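Local coordinates for GlcNAc-alpha-1,4-Gal-releasing endo-beta-galactosidase (Clostridium perfringens, PDB 1UPS), which probably hydrolyses internal beta-galactosidic bonds in glycans as a family 16 glycoside hydrolase, releasing the disaccharide GlcNAc-alpha-1,4-Gal, at residues T49-P54 / D59-K64; L172-F175 / T181-I184; N291-N296 / G300-I305; E350-Y355 / N383-N388. All coordinates share one frame; numbering follows the deposited sequence.

Contact 1 (T49-P54 / D59-K64); sequences TDYYLP and DPESAK
Tyr51 and Lys64 form a single beta bridge that closes a smaller loop within the connection between strands 30-36 and 66-70. Beside it, Tyr52 N donates to Ala63 O (3.0 Å, 159° at the hydrogen). The aliphatic part of Lys64 runs over one face of the Tyr51 ring, with CG 4.1 Å above the ring plane and displaced toward the rim. Lys64 stays extended as far as CE and so carries NZ past the phenol to a salt bridge with Asp50 OD2 (3.1 Å). NZ reaches OD2 from above the carboxylate plane and makes a weak bond to Tyr51 OH as well. Asp50 OD1 also forms a salt bridge with Arg45 and a hydrogen bond with Tyr67, so the carboxylate is shared between Lys64 and Arg45. At the ring edge, Tyr51 OH donates to the syn lone pair of Glu61 OE1 (2.7 Å), the carboxylate standing almost upright to the ring (81°). Farther along, Pro54 CB packs on Pro60 CB (3.8 Å). Tyr52 lies against strand 94-99 of the GH16 region. The whole is an irregular loop closed by an isolated beta bridge, with an Asx turn, Glu61 N to Asp59 OD2 (3.1 Å), at the start of the 3-10 segment 60-63.

Contact 2 (L172-F175 / T181-I184); sequences LETF and TWRI
Arg183, on strand 181-187, packs against Glu173 and Phe175 of the loop that precedes this strand. Its CB lies against the Glu173 backbone, 3.7 Å from Glu173 C, and its CG faces Glu173 CB at 4.0 Å. CD touches both Glu173 O and Phe175 CE2. A chi1 of -173° in Arg183 turns CG away from the backbone nitrogen, and the chain, extended from there to NE, lies alongside the Glu173 side chain with both pointing the same way. Arg183 NE then donates to Glu173 OE2 (2.9 Å, 162°), the oxygen lying in the guanidinium plane although NE sits out of the carboxylate plane. NH2 reaches the same OE2 through a water, to which it donates. Arg183 NH1 passes 3.6 Å from Phe175 CZ, and it forms a salt bridge with Glu202. Phe175 leans over one guanidinium face, the two planes 24° apart. The backbones are joined by Glu173 N to Arg183 O (2.9 Å), while Arg183 N donates to Thr174 OG1 (3.2 Å), which a second water links to Thr181 O. Leu172 CA meets the indole edge of Trp182 at NE1 (3.6 Å), which donates to Ile171 O. Glu173 is the last residue of a Glu-Ile-Asp-Ile-Leu-Glu run that resembles the GH16 active-site signature. Direct and water-mediated bonds on OE2 would restrict its carboxylate's rotation, and Phe175 and Glu202 would in turn limit the arginine's movement.

Contact 3 (N291-N296 / G300-I305); sequences NYLIRN and GKFLYI
Arg295 and Phe302 form a single beta bridge where strand 291-296 turns back, through a tight loop, into strand 302-304 in the C-terminal region, whose sequence relatives are ricin-type beta-trefoils. The two strands diverge quickly: their directions are 123° apart, so the pairing is confined to the turn. Leu303 N donates to Ile294 O (3.0 Å) and Asn296 N to Lys301 O (2.8 Å), while Gly300 N returns to Asn296 O. Beyond the bridge a water links the diverging backbones, accepting from Ile294 N and donating to Leu303 O. Arg295 extends along the turn: its CG, opposite the backbone nitrogen about the CA-CB bond (chi1 -171°), starts a straight chain that delivers NE to Gly300 O (2.8 Å). That oxygen lies in the guanidinium plane, but NE approaches it from above the carbonyl plane; NH2 adds a weak bond. On the way, Arg295 CG rides over the Phe302 ring in a CH-pi contact, 4.0 Å from the centroid and 14° off its normal. Leu293 CB touches the same ring at CE2 (3.7 Å). Ile294 and Leu303 instead meet through CG2 and CD1 (3.7 Å). That buried pair faces Trp414 of strand 414-419, the antiparallel partner of strand 291-296. Trp327 of strand 327-332 also touches Ile294 and bonds Leu303 O, while strand 302-304 pairs on with strand 313-315.

Contact 4 (E350-Y355 / N383-N388); sequences ENQTGY and NRWKPN
Gln352 and Trp385 carry this surface contact, which is made by van der Waals packing between two loops with no hydrogen bond across it. Packing of Gln352 on the indole makes up most of it. Gln352 CG touches Trp385 CZ3 (3.7 Å), and its NE2 lies 3.4 Å from CH2. The amide is inclined 62° to the indole and the two side chains cross at about a right angle. The carbonyl of Glu350 comes to the same six-membered part of the indole, with O 3.6 Å from CZ3. Within its own loop Lys386, bent at chi2 (-68°), lies over the indole with CE 3.6 Å above the centre of the Trp385 ring, and Gln352 OE1 touches that CE from the other loop (3.5 Å). Polar bonds act within each loop instead. Asn383 OD1 takes Lys386 N in its carbonyl plane, on a lone pair (2.9 Å), an Asx motif that holds the bend bearing Trp385 and Lys386. In the other loop Thr353 OG1 accepts from Tyr355 N, an ST turn. Glu350 turns its carboxylate to Ser367. The loop joining strands 346-348 and 357-359 thus meets the one joining strands 378-383 and 390-392, with Trp366 and Ser367 beside Trp385, and Tyr402 of strand 401-403 against Gln352.

In the fold
From the N terminus the four contacts follow one another in series; none nests in or crosses another. Contact 1 closes a short loop within the connection from strand 30-36 to strand 66-70, and contact 2 folds the connection after strand 168-170 back onto strand 181-187 in the six-stranded sheet. Both belong to the GH16 part, their centres about 24 Å apart. The chain then enters the C-terminal region, where contact 3 closes a three-residue turn near its start and contact 4 spans a longer excursion to join two loops. These last two have centres about 20 Å apart, on the side of the molecule opposite contact 1, whose centre is about 54 Å from that of contact 3.

Contact 1 (T49-P54 / D59-K64)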
loop_
_atom_site.group_PDB
_atom_site.type_symbol
_atom_site.label_atom_id
_atom_site.label_comp_id
_atom_site.label_asym_id
_atom_site.label_seq_id
_atom_site.Cartn_x
_atom_site.Cartn_y
_atom_site.Cartn_z
ATOM N N THR A 49 -18.431 2.827 -14.319
ATOM C CA THR A 49 -19.662 2.060 -14.367
ATOM C C THR A 49 -20.141 1.740 -12.942
ATOM O O THR A 49 -19.325 1.615 -12.025
ATOM C CB THR A 49 -19.504 0.802 -15.255
ATOM O OG1 THR A 49 -20.784 0.165 -15.393
ATOM C CG2 THR A 49 -18.582 -0.277 -14.620
ATOM N N ASP A 50 -21.456 1.648 -12.752
ATOM C CA ASP A 50 -22.016 1.388 -11.418
ATOM C C ASP A 50 -22.488 -0.063 -11.251
ATOM O O ASP A 50 -23.510 -0.352 -10.627
ATOM C CB ASP A 50 -23.090 2.424 -11.036
ATOM C CG ASP A 50 -24.189 2.559 -12.072
ATOM O OD1 ASP A 50 -25.118 3.381 -11.831
ATOM O OD2 ASP A 50 -24.206 1.921 -13.147
ATOM N N TYR A 51 -21.701 -0.979 -11.799
ATOM C CA TYR A 51 -21.922 -2.400 -11.597
ATOM C C TYR A 51 -20.640 -3.042 -11.083
ATOM O O TYR A 51 -19.529 -2.679 -11.527
ATOM C CB TYR A 51 -22.301 -3.064 -12.916
ATOM C CG TYR A 51 -23.672 -2.688 -13.437
ATOM C CD1 TYR A 51 -23.863 -1.508 -14.160
ATOM C CD2 TYR A 51 -24.767 -3.526 -13.235
ATOM C CE1 TYR A 51 -25.127 -1.155 -14.642
ATOM C CE2 TYR A 51 -26.038 -3.190 -13.723
ATOM C CZ TYR A 51 -26.202 -2.006 -14.427
ATOM O OH TYR A 51 -27.439 -1.675 -14.928
ATOM N N TYR A 52 -20.799 -4.029 -10.200
ATOM C CA TYR A 52 -19.671 -4.718 -9.600
ATOM C C TYR A 52 -19.361 -5.966 -10.453
ATOM O O TYR A 52 -20.198 -6.859 -10.553
ATOM C CB TYR A 52 -20.028 -5.088 -8.139
ATOM C CG TYR A 52 -18.921 -5.789 -7.358
ATOM C CD1 TYR A 52 -17.572 -5.548 -7.641
ATOM C CD2 TYR A 52 -19.234 -6.682 -6.327
ATOM C CE1 TYR A 52 -16.544 -6.217 -6.914
ATOM C CE2 TYR A 52 -18.231 -7.339 -5.592
ATOM C CZ TYR A 52 -16.892 -7.100 -5.895
ATOM O OH TYR A 52 -15.916 -7.772 -5.185
ATOM N N LEU A 53 -18.181 -6.013 -11.085
ATOM C CA LEU A 53 -17.738 -7.201 -11.870
ATOM C C LEU A 53 -18.887 -7.965 -12.569
ATOM O O LEU A 53 -19.051 -9.174 -12.371
ATOM C CB LEU A 53 -16.905 -8.159 -11.002
ATOM C CG LEU A 53 -15.683 -7.533 -10.317
ATOM C CD1 LEU A 53 -15.098 -8.484 -9.256
ATOM C CD2 LEU A 53 -14.613 -7.140 -11.347
ATOM N N PRO A 54 -19.673 -7.256 -13.385
ATOM C CA PRO A 54 -20.925 -7.826 -13.921
ATOM C C PRO A 54 -20.743 -9.040 -14.845
ATOM O O PRO A 54 -21.700 -9.802 -15.021
ATOM C CB PRO A 54 -21.568 -6.647 -14.651
ATOM C CG PRO A 54 -20.410 -5.727 -15.009
ATOM C CD PRO A 54 -19.459 -5.865 -13.832
ATOM N N ASP A 59 -27.368 -12.822 -14.630
ATOM C CA ASP A 59 -28.047 -11.527 -14.716
ATOM C C ASP A 59 -27.283 -10.430 -13.968
ATOM O O ASP A 59 -27.303 -10.352 -12.724
ATOM C CB ASP A 59 -29.510 -11.575 -14.250
ATOM C CG ASP A 59 -30.085 -10.169 -13.981
ATOM O OD1 ASP A 59 -30.656 -9.959 -12.868
ATOM O OD2 ASP A 59 -29.983 -9.212 -14.802
ATOM N N PRO A 60 -26.647 -9.552 -14.736
ATOM C CA PRO A 60 -25.815 -8.486 -14.176
ATOM C C PRO A 60 -26.582 -7.374 -13.451
ATOM O O PRO A 60 -25.945 -6.604 -12.744
ATOM C CB PRO A 60 -25.096 -7.933 -15.410
ATOM C CG PRO A 60 -26.042 -8.203 -16.524
ATOM C CD PRO A 60 -26.668 -9.517 -16.213
ATOM N N GLU A 61 -27.910 -7.300 -13.579
ATOM C CA GLU A 61 -28.645 -6.269 -12.854
ATOM C C GLU A 61 -28.537 -6.422 -11.332
ATOM O O GLU A 61 -28.630 -5.423 -10.611
ATOM C CB GLU A 61 -30.120 -6.191 -13.276
ATOM C CG GLU A 61 -30.408 -5.425 -14.571
ATOM C CD GLU A 61 -29.445 -4.282 -14.880
ATOM O OE1 GLU A 61 -29.446 -3.253 -14.169
ATOM O OE2 GLU A 61 -28.703 -4.401 -15.881
ATOM N N SER A 62 -28.332 -7.654 -10.853
ATOM C CA SER A 62 -28.108 -7.912 -9.413
ATOM C C SER A 62 -26.882 -7.163 -8.877
ATOM O O SER A 62 -26.814 -6.840 -7.689
ATOM C CB SER A 62 -28.005 -9.433 -9.100
ATOM O OG SER A 62 -26.920 -10.123 -9.759
ATOM N N ALA A 63 -25.933 -6.880 -9.773
ATOM C CA ALA A 63 -24.634 -6.337 -9.402
ATOM C C ALA A 63 -24.619 -4.805 -9.400
ATOM O O ALA A 63 -23.587 -4.188 -9.156
ATOM C CB ALA A 63 -23.548 -6.902 -10.332
ATOM N N LYS A 64 -25.767 -4.188 -9.661
ATOM C CA LYS A 64 -25.857 -2.712 -9.662
ATOM C C LYS A 64 -25.675 -2.098 -8.264
ATOM O O LYS A 64 -26.220 -2.604 -7.278
ATOM C CB LYS A 64 -27.182 -2.235 -10.274
ATOM C CG LYS A 64 -27.162 -0.724 -10.625
ATOM C CD LYS A 64 -28.186 -0.328 -11.678
ATOM C CE LYS A 64 -28.033 1.161 -12.059
ATOM N NZ LYS A 64 -27.249 1.373 -13.335
#

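Contact 2 (L172-F175 / T181-I184)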
loop_
_atom_site.group_PDB
_atom_site.type_symbol
_atom_site.label_atom_id
_atom_site.label_comp_id
_atom_site.label_asym_id
_atom_site.label_seq_id
_atom_site.Cartn_x
_atom_site.Cartn_y
_atom_site.Cartn_z
ATOM N N LEU A 172 -7.066 0.404 0.241
ATOM C CA LEU A 172 -7.785 0.516 1.495
ATOM C C LEU A 172 -8.811 -0.610 1.535
ATOM O O LEU A 172 -9.517 -0.849 0.558
ATOM C CB LEU A 172 -8.482 1.889 1.583
ATOM C CG LEU A 172 -9.212 2.173 2.902
ATOM C CD1 LEU A 172 -9.106 3.673 3.263
ATOM C CD2 LEU A 172 -10.697 1.807 2.782
ATOM N N GLU A 173 -8.879 -1.310 2.663
ATOM C CA GLU A 173 -9.805 -2.417 2.829
ATOM C C GLU A 173 -10.352 -2.429 4.257
ATOM O O GLU A 173 -10.824 -3.461 4.751
ATOM C CB GLU A 173 -9.078 -3.748 2.480
ATOM C CG GLU A 173 -10.043 -4.878 2.203
ATOM C CD GLU A 173 -9.354 -6.224 1.950
ATOM O OE1 GLU A 173 -9.835 -6.928 1.053
ATOM O OE2 GLU A 173 -8.400 -6.604 2.678
ATOM N N THR A 174 -10.313 -1.257 4.900
ATOM C CA THR A 174 -10.584 -1.113 6.335
ATOM C C THR A 174 -11.950 -1.663 6.774
ATOM O O THR A 174 -12.985 -1.327 6.191
ATOM C CB THR A 174 -10.436 0.357 6.716
ATOM O OG1 THR A 174 -9.108 0.790 6.322
ATOM C CG2 THR A 174 -10.486 0.527 8.249
ATOM N N PHE A 175 -11.944 -2.488 7.816
ATOM C CA PHE A 175 -13.188 -3.083 8.363
ATOM C C PHE A 175 -13.961 -2.083 9.194
ATOM O O PHE A 175 -13.352 -1.315 9.939
ATOM C CB PHE A 175 -12.872 -4.244 9.296
ATOM C CG PHE A 175 -12.409 -5.508 8.600
ATOM C CD1 PHE A 175 -12.501 -6.723 9.265
ATOM C CD2 PHE A 175 -11.875 -5.476 7.304
ATOM C CE1 PHE A 175 -12.080 -7.913 8.638
ATOM C CE2 PHE A 175 -11.444 -6.649 6.674
ATOM C CZ PHE A 175 -11.542 -7.872 7.366
ATOM N N THR A 181 -7.953 1.608 12.406
ATOM C CA THR A 181 -6.979 0.998 11.477
ATOM C C THR A 181 -7.071 1.521 10.053
ATOM O O THR A 181 -8.036 2.192 9.676
ATOM C CB THR A 181 -7.145 -0.545 11.409
ATOM O OG1 THR A 181 -8.444 -0.845 10.857
ATOM C CG2 THR A 181 -7.118 -1.197 12.814
ATOM N N TRP A 182 -6.030 1.206 9.280
ATOM C CA TRP A 182 -6.054 1.317 7.828
ATOM C C TRP A 182 -5.500 -0.025 7.328
ATOM O O TRP A 182 -4.310 -0.327 7.479
ATOM C CB TRP A 182 -5.200 2.510 7.335
ATOM C CG TRP A 182 -5.091 2.597 5.822
ATOM C CD1 TRP A 182 -5.836 1.895 4.885
ATOM C CD2 TRP A 182 -4.190 3.425 5.067
ATOM N NE1 TRP A 182 -5.446 2.245 3.610
ATOM C CE2 TRP A 182 -4.443 3.180 3.690
ATOM C CE3 TRP A 182 -3.208 4.374 5.414
ATOM C CZ2 TRP A 182 -3.742 3.829 2.665
ATOM C CZ3 TRP A 182 -2.500 5.005 4.389
ATOM C CH2 TRP A 182 -2.785 4.738 3.031
ATOM N N ARG A 183 -6.393 -0.833 6.765
ATOM C CA ARG A 183 -6.046 -2.134 6.212
ATOM C C ARG A 183 -5.563 -1.976 4.773
ATOM O O ARG A 183 -6.242 -1.362 3.951
ATOM C CB ARG A 183 -7.289 -3.033 6.234
ATOM C CG ARG A 183 -7.016 -4.474 5.828
ATOM C CD ARG A 183 -8.242 -5.377 6.097
ATOM N NE ARG A 183 -8.117 -6.743 5.586
ATOM C CZ ARG A 183 -8.025 -7.840 6.337
ATOM N NH1 ARG A 183 -7.987 -7.777 7.670
ATOM N NH2 ARG A 183 -7.934 -9.028 5.741
ATOM N N ILE A 184 -4.398 -2.555 4.488
ATOM C CA ILE A 184 -3.763 -2.501 3.165
ATOM C C ILE A 184 -3.344 -3.935 2.828
ATOM O O ILE A 184 -2.831 -4.663 3.700
ATOM C CB ILE A 184 -2.522 -1.583 3.197
ATOM C CG1 ILE A 184 -2.908 -0.136 3.490
ATOM C CG2 ILE A 184 -1.767 -1.619 1.841
ATOM C CD1 ILE A 184 -1.731 0.734 3.992
HETATM O O HOH W 1 -7.760 -9.232 2.946
HETATM O O HOH W 2 -8.499 3.431 7.048
HETATM O O HOH W 3 -9.363 -3.074 9.248
#

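Contact 3 (N291-N296 / G300-I305)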
loop_
_atom_site.group_PDB
_atom_site.type_symbol
_atom_site.label_atom_id
_atom_site.label_comp_id
_atom_site.label_asym_id
_atom_site.label_seq_id
_atom_site.Cartn_x
_atom_site.Cartn_y
_atom_site.Cartn_z
ATOM N N ASN A 291 22.503 5.687 -3.783
ATOM C CA ASN A 291 23.334 5.549 -2.599
ATOM C C ASN A 291 22.679 6.360 -1.483
ATOM O O ASN A 291 21.948 7.322 -1.771
ATOM C CB ASN A 291 24.758 6.044 -2.870
ATOM C CG ASN A 291 25.439 5.276 -3.987
ATOM O OD1 ASN A 291 25.288 4.060 -4.093
ATOM N ND2 ASN A 291 26.172 5.985 -4.842
ATOM N N TYR A 292 22.914 5.955 -0.238
ATOM C CA TYR A 292 22.277 6.607 0.916
ATOM C C TYR A 292 23.242 6.832 2.062
ATOM O O TYR A 292 24.102 5.979 2.352
ATOM C CB TYR A 292 21.137 5.744 1.461
ATOM C CG TYR A 292 20.066 5.443 0.464
ATOM C CD1 TYR A 292 18.937 6.268 0.352
ATOM C CD2 TYR A 292 20.159 4.313 -0.357
ATOM C CE1 TYR A 292 17.923 5.984 -0.597
ATOM C CE2 TYR A 292 19.161 4.024 -1.299
ATOM C CZ TYR A 292 18.054 4.860 -1.409
ATOM O OH TYR A 292 17.080 4.565 -2.338
ATOM N N LEU A 293 23.071 7.965 2.749
ATOM C CA LEU A 293 23.614 8.111 4.103
ATOM C C LEU A 293 22.502 7.611 5.021
ATOM O O LEU A 293 21.330 7.621 4.624
ATOM C CB LEU A 293 23.918 9.580 4.419
ATOM C CG LEU A 293 24.961 10.275 3.542
ATOM C CD1 LEU A 293 25.024 11.763 3.876
ATOM C CD2 LEU A 293 26.326 9.606 3.736
ATOM N N ILE A 294 22.853 7.156 6.224
ATOM C CA ILE A 294 21.856 6.671 7.187
ATOM C C ILE A 294 22.091 7.360 8.526
ATOM O O ILE A 294 23.129 7.161 9.157
ATOM C CB ILE A 294 21.941 5.125 7.354
ATOM C CG1 ILE A 294 21.763 4.417 6.001
ATOM C CG2 ILE A 294 20.848 4.644 8.318
ATOM C CD1 ILE A 294 21.956 2.878 6.061
ATOM N N ARG A 295 21.124 8.165 8.941
ATOM C CA ARG A 295 21.279 9.012 10.118
ATOM C C ARG A 295 20.317 8.603 11.236
ATOM O O ARG A 295 19.130 8.355 10.980
ATOM C CB ARG A 295 21.012 10.463 9.720
ATOM C CG ARG A 295 21.342 11.495 10.816
ATOM C CD ARG A 295 20.979 12.940 10.428
ATOM N NE ARG A 295 21.874 13.865 11.129
ATOM C CZ ARG A 295 21.770 15.197 11.144
ATOM N NH1 ARG A 295 20.794 15.824 10.485
ATOM N NH2 ARG A 295 22.650 15.905 11.839
ATOM N N ASN A 296 20.832 8.562 12.465
ATOM C CA ASN A 296 20.020 8.273 13.648
ATOM C C ASN A 296 19.164 9.464 14.076
ATOM O O ASN A 296 19.646 10.607 14.121
ATOM C CB ASN A 296 20.923 7.859 14.818
ATOM C CG ASN A 296 20.127 7.288 15.986
ATOM O OD1 ASN A 296 19.794 8.002 16.952
ATOM N ND2 ASN A 296 19.776 6.011 15.883
ATOM N N GLY A 300 21.565 12.105 15.764
ATOM C CA GLY A 300 21.968 12.843 14.572
ATOM C C GLY A 300 23.238 12.318 13.904
ATOM O O GLY A 300 23.765 12.980 12.997
ATOM N N LYS A 301 23.747 11.159 14.345
ATOM C CA LYS A 301 24.986 10.604 13.792
ATOM C C LYS A 301 24.723 9.651 12.619
ATOM O O LYS A 301 23.616 9.141 12.453
ATOM C CB LYS A 301 25.818 9.887 14.865
ATOM C CG LYS A 301 26.040 10.707 16.148
ATOM C CD LYS A 301 26.698 12.077 15.874
ATOM C CE LYS A 301 27.049 12.765 17.223
ATOM N NZ LYS A 301 27.441 14.209 17.077
ATOM N N PHE A 302 25.763 9.432 11.815
ATOM C CA PHE A 302 25.668 8.640 10.590
ATOM C C PHE A 302 26.368 7.291 10.717
ATOM O O PHE A 302 27.406 7.185 11.361
ATOM C CB PHE A 302 26.290 9.442 9.433
ATOM C CG PHE A 302 25.460 10.622 8.996
ATOM C CD1 PHE A 302 25.589 11.870 9.629
ATOM C CD2 PHE A 302 24.541 10.486 7.952
ATOM C CE1 PHE A 302 24.814 12.980 9.205
ATOM C CE2 PHE A 302 23.753 11.572 7.527
ATOM C CZ PHE A 302 23.887 12.819 8.158
ATOM N N LEU A 303 25.818 6.263 10.060
ATOM C CA LEU A 303 26.433 4.937 10.035
ATOM C C LEU A 303 27.595 4.844 9.061
ATOM O O LEU A 303 27.492 5.294 7.923
ATOM C CB LEU A 303 25.405 3.873 9.621
ATOM C CG LEU A 303 24.172 3.778 10.504
ATOM C CD1 LEU A 303 23.322 2.571 10.068
ATOM C CD2 LEU A 303 24.596 3.684 11.972
ATOM N N TYR A 304 28.682 4.232 9.516
ATOM C CA TYR A 304 29.817 3.939 8.654
ATOM C C TYR A 304 30.584 2.716 9.141
ATOM O O TYR A 304 30.431 2.295 10.287
ATOM C CB TYR A 304 30.746 5.164 8.528
ATOM C CG TYR A 304 31.512 5.520 9.791
ATOM C CD1 TYR A 304 32.838 5.104 9.966
ATOM C CD2 TYR A 304 30.927 6.300 10.798
ATOM C CE1 TYR A 304 33.557 5.446 11.112
ATOM C CE2 TYR A 304 31.652 6.653 11.956
ATOM C CZ TYR A 304 32.954 6.215 12.102
ATOM O OH TYR A 304 33.678 6.542 13.235
ATOM N N ILE A 305 31.398 2.141 8.254
ATOM C CA ILE A 305 32.259 1.017 8.617
ATOM C C ILE A 305 33.702 1.477 8.599
ATOM O O ILE A 305 34.187 1.982 7.579
ATOM C CB ILE A 305 32.060 -0.172 7.660
ATOM C CG1 ILE A 305 30.668 -0.778 7.854
ATOM C CG2 ILE A 305 33.119 -1.258 7.903
ATOM C CD1 ILE A 305 30.365 -1.924 6.894
HETATM O O HOH W 4 25.664 7.105 6.716
#

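Contact 4 (E350-Y355 / N383-N388)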
loop_
_atom_site.group_PDB
_atom_site.type_symbol
_atom_site.label_atom_id
_atom_site.label_comp_id
_atom_site.label_asym_id
_atom_site.label_seq_id
_atom_site.Cartn_x
_atom_site.Cartn_y
_atom_site.Cartn_z
ATOM N N GLU A 350 23.881 -12.840 12.044
ATOM C CA GLU A 350 24.049 -14.309 12.043
ATOM C C GLU A 350 24.566 -14.900 13.362
ATOM O O GLU A 350 24.068 -15.942 13.821
ATOM C CB GLU A 350 24.938 -14.757 10.874
ATOM C CG GLU A 350 24.931 -16.278 10.639
ATOM C CD GLU A 350 23.654 -16.799 9.997
ATOM O OE1 GLU A 350 23.518 -18.045 9.862
ATOM O OE2 GLU A 350 22.772 -15.990 9.620
ATOM N N ASN A 351 25.556 -14.245 13.971
ATOM C CA ASN A 351 26.163 -14.769 15.193
ATOM C C ASN A 351 25.476 -14.326 16.490
ATOM O O ASN A 351 25.882 -14.748 17.585
ATOM C CB ASN A 351 27.673 -14.480 15.225
ATOM C CG ASN A 351 28.449 -15.298 14.202
ATOM O OD1 ASN A 351 28.504 -16.534 14.288
ATOM N ND2 ASN A 351 29.067 -14.614 13.235
ATOM N N GLN A 352 24.442 -13.487 16.357
ATOM C CA GLN A 352 23.602 -13.049 17.478
ATOM C C GLN A 352 24.429 -12.562 18.675
ATOM O O GLN A 352 24.343 -13.113 19.792
ATOM C CB GLN A 352 22.629 -14.160 17.909
ATOM C CG GLN A 352 21.622 -14.572 16.837
ATOM C CD GLN A 352 20.612 -15.585 17.359
ATOM O OE1 GLN A 352 19.622 -15.206 17.984
ATOM N NE2 GLN A 352 20.877 -16.874 17.129
ATOM N N THR A 353 25.224 -11.528 18.427
ATOM C CA THR A 353 26.142 -10.974 19.415
ATOM C C THR A 353 25.576 -9.775 20.187
ATOM O O THR A 353 26.243 -9.242 21.099
ATOM C CB THR A 353 27.430 -10.511 18.719
ATOM O OG1 THR A 353 27.146 -9.358 17.903
ATOM C CG2 THR A 353 27.935 -11.566 17.729
ATOM N N GLY A 354 24.370 -9.352 19.809
ATOM C CA GLY A 354 23.780 -8.119 20.303
ATOM C C GLY A 354 24.144 -6.909 19.449
ATOM O O GLY A 354 23.582 -5.825 19.640
ATOM N N TYR A 355 25.081 -7.101 18.516
ATOM C CA TYR A 355 25.543 -6.028 17.627
ATOM C C TYR A 355 25.351 -6.383 16.168
ATOM O O TYR A 355 25.432 -7.561 15.783
ATOM C CB TYR A 355 27.025 -5.690 17.897
ATOM C CG TYR A 355 27.255 -5.197 19.309
ATOM C CD1 TYR A 355 27.108 -3.839 19.632
ATOM C CD2 TYR A 355 27.588 -6.092 20.330
ATOM C CE1 TYR A 355 27.299 -3.388 20.949
ATOM C CE2 TYR A 355 27.777 -5.661 21.640
ATOM C CZ TYR A 355 27.631 -4.309 21.950
ATOM O OH TYR A 355 27.827 -3.884 23.256
ATOM N N ASN A 383 14.457 -7.236 11.831
ATOM C CA ASN A 383 15.107 -8.399 11.211
ATOM C C ASN A 383 14.098 -9.453 10.749
ATOM O O ASN A 383 13.063 -9.638 11.390
ATOM C CB ASN A 383 16.116 -9.008 12.179
ATOM C CG ASN A 383 17.047 -9.967 11.503
ATOM O OD1 ASN A 383 16.901 -11.183 11.636
ATOM N ND2 ASN A 383 18.004 -9.435 10.741
ATOM N N ARG A 384 14.384 -10.137 9.634
ATOM C CA ARG A 384 13.490 -11.205 9.170
ATOM C C ARG A 384 13.663 -12.482 10.004
ATOM O O ARG A 384 12.675 -13.100 10.438
ATOM C CB ARG A 384 13.732 -11.525 7.692
ATOM C CG ARG A 384 12.707 -12.515 7.116
ATOM C CD ARG A 384 13.083 -13.056 5.765
ATOM N NE ARG A 384 12.020 -13.905 5.217
ATOM C CZ ARG A 384 11.952 -14.296 3.949
ATOM N NH1 ARG A 384 12.900 -13.949 3.088
ATOM N NH2 ARG A 384 10.939 -15.063 3.546
ATOM N N TRP A 385 14.917 -12.882 10.210
ATOM C CA TRP A 385 15.233 -14.103 10.959
ATOM C C TRP A 385 14.722 -13.997 12.395
ATOM O O TRP A 385 14.129 -14.948 12.934
ATOM C CB TRP A 385 16.744 -14.322 10.956
ATOM C CG TRP A 385 17.214 -15.643 11.527
ATOM C CD1 TRP A 385 16.596 -16.880 11.418
ATOM C CD2 TRP A 385 18.408 -15.860 12.272
ATOM N NE1 TRP A 385 17.348 -17.837 12.063
ATOM C CE2 TRP A 385 18.464 -17.239 12.597
ATOM C CE3 TRP A 385 19.450 -15.023 12.711
ATOM C CZ2 TRP A 385 19.516 -17.790 13.335
ATOM C CZ3 TRP A 385 20.496 -15.574 13.431
ATOM C CH2 TRP A 385 20.519 -16.945 13.745
ATOM N N LYS A 386 14.939 -12.827 12.998
ATOM C CA LYS A 386 14.516 -12.571 14.378
ATOM C C LYS A 386 13.614 -11.343 14.436
ATOM O O LYS A 386 14.078 -10.238 14.760
ATOM C CB LYS A 386 15.739 -12.383 15.293
ATOM C CG LYS A 386 16.745 -13.551 15.324
ATOM C CD LYS A 386 16.179 -14.806 15.995
ATOM C CE LYS A 386 17.099 -16.007 15.757
ATOM N NZ LYS A 386 16.476 -17.299 16.176
ATOM N N PRO A 387 12.330 -11.529 14.125
ATOM C CA PRO A 387 11.409 -10.408 13.906
ATOM C C PRO A 387 11.066 -9.540 15.128
ATOM O O PRO A 387 10.335 -8.553 14.965
ATOM C CB PRO A 387 10.167 -11.089 13.315
ATOM C CG PRO A 387 10.210 -12.460 13.838
ATOM C CD PRO A 387 11.666 -12.834 13.916
ATOM N N ASN A 388 11.571 -9.884 16.312
ATOM C CA ASN A 388 11.452 -8.964 17.456
ATOM C C ASN A 388 12.608 -7.955 17.542
ATOM O O ASN A 388 12.590 -7.060 18.380
ATOM C CB ASN A 388 11.361 -9.733 18.775
ATOM C CG ASN A 388 9.987 -10.341 19.004
ATOM O OD1 ASN A 388 8.962 -9.781 18.587
ATOM N ND2 ASN A 388 9.955 -11.484 19.676
#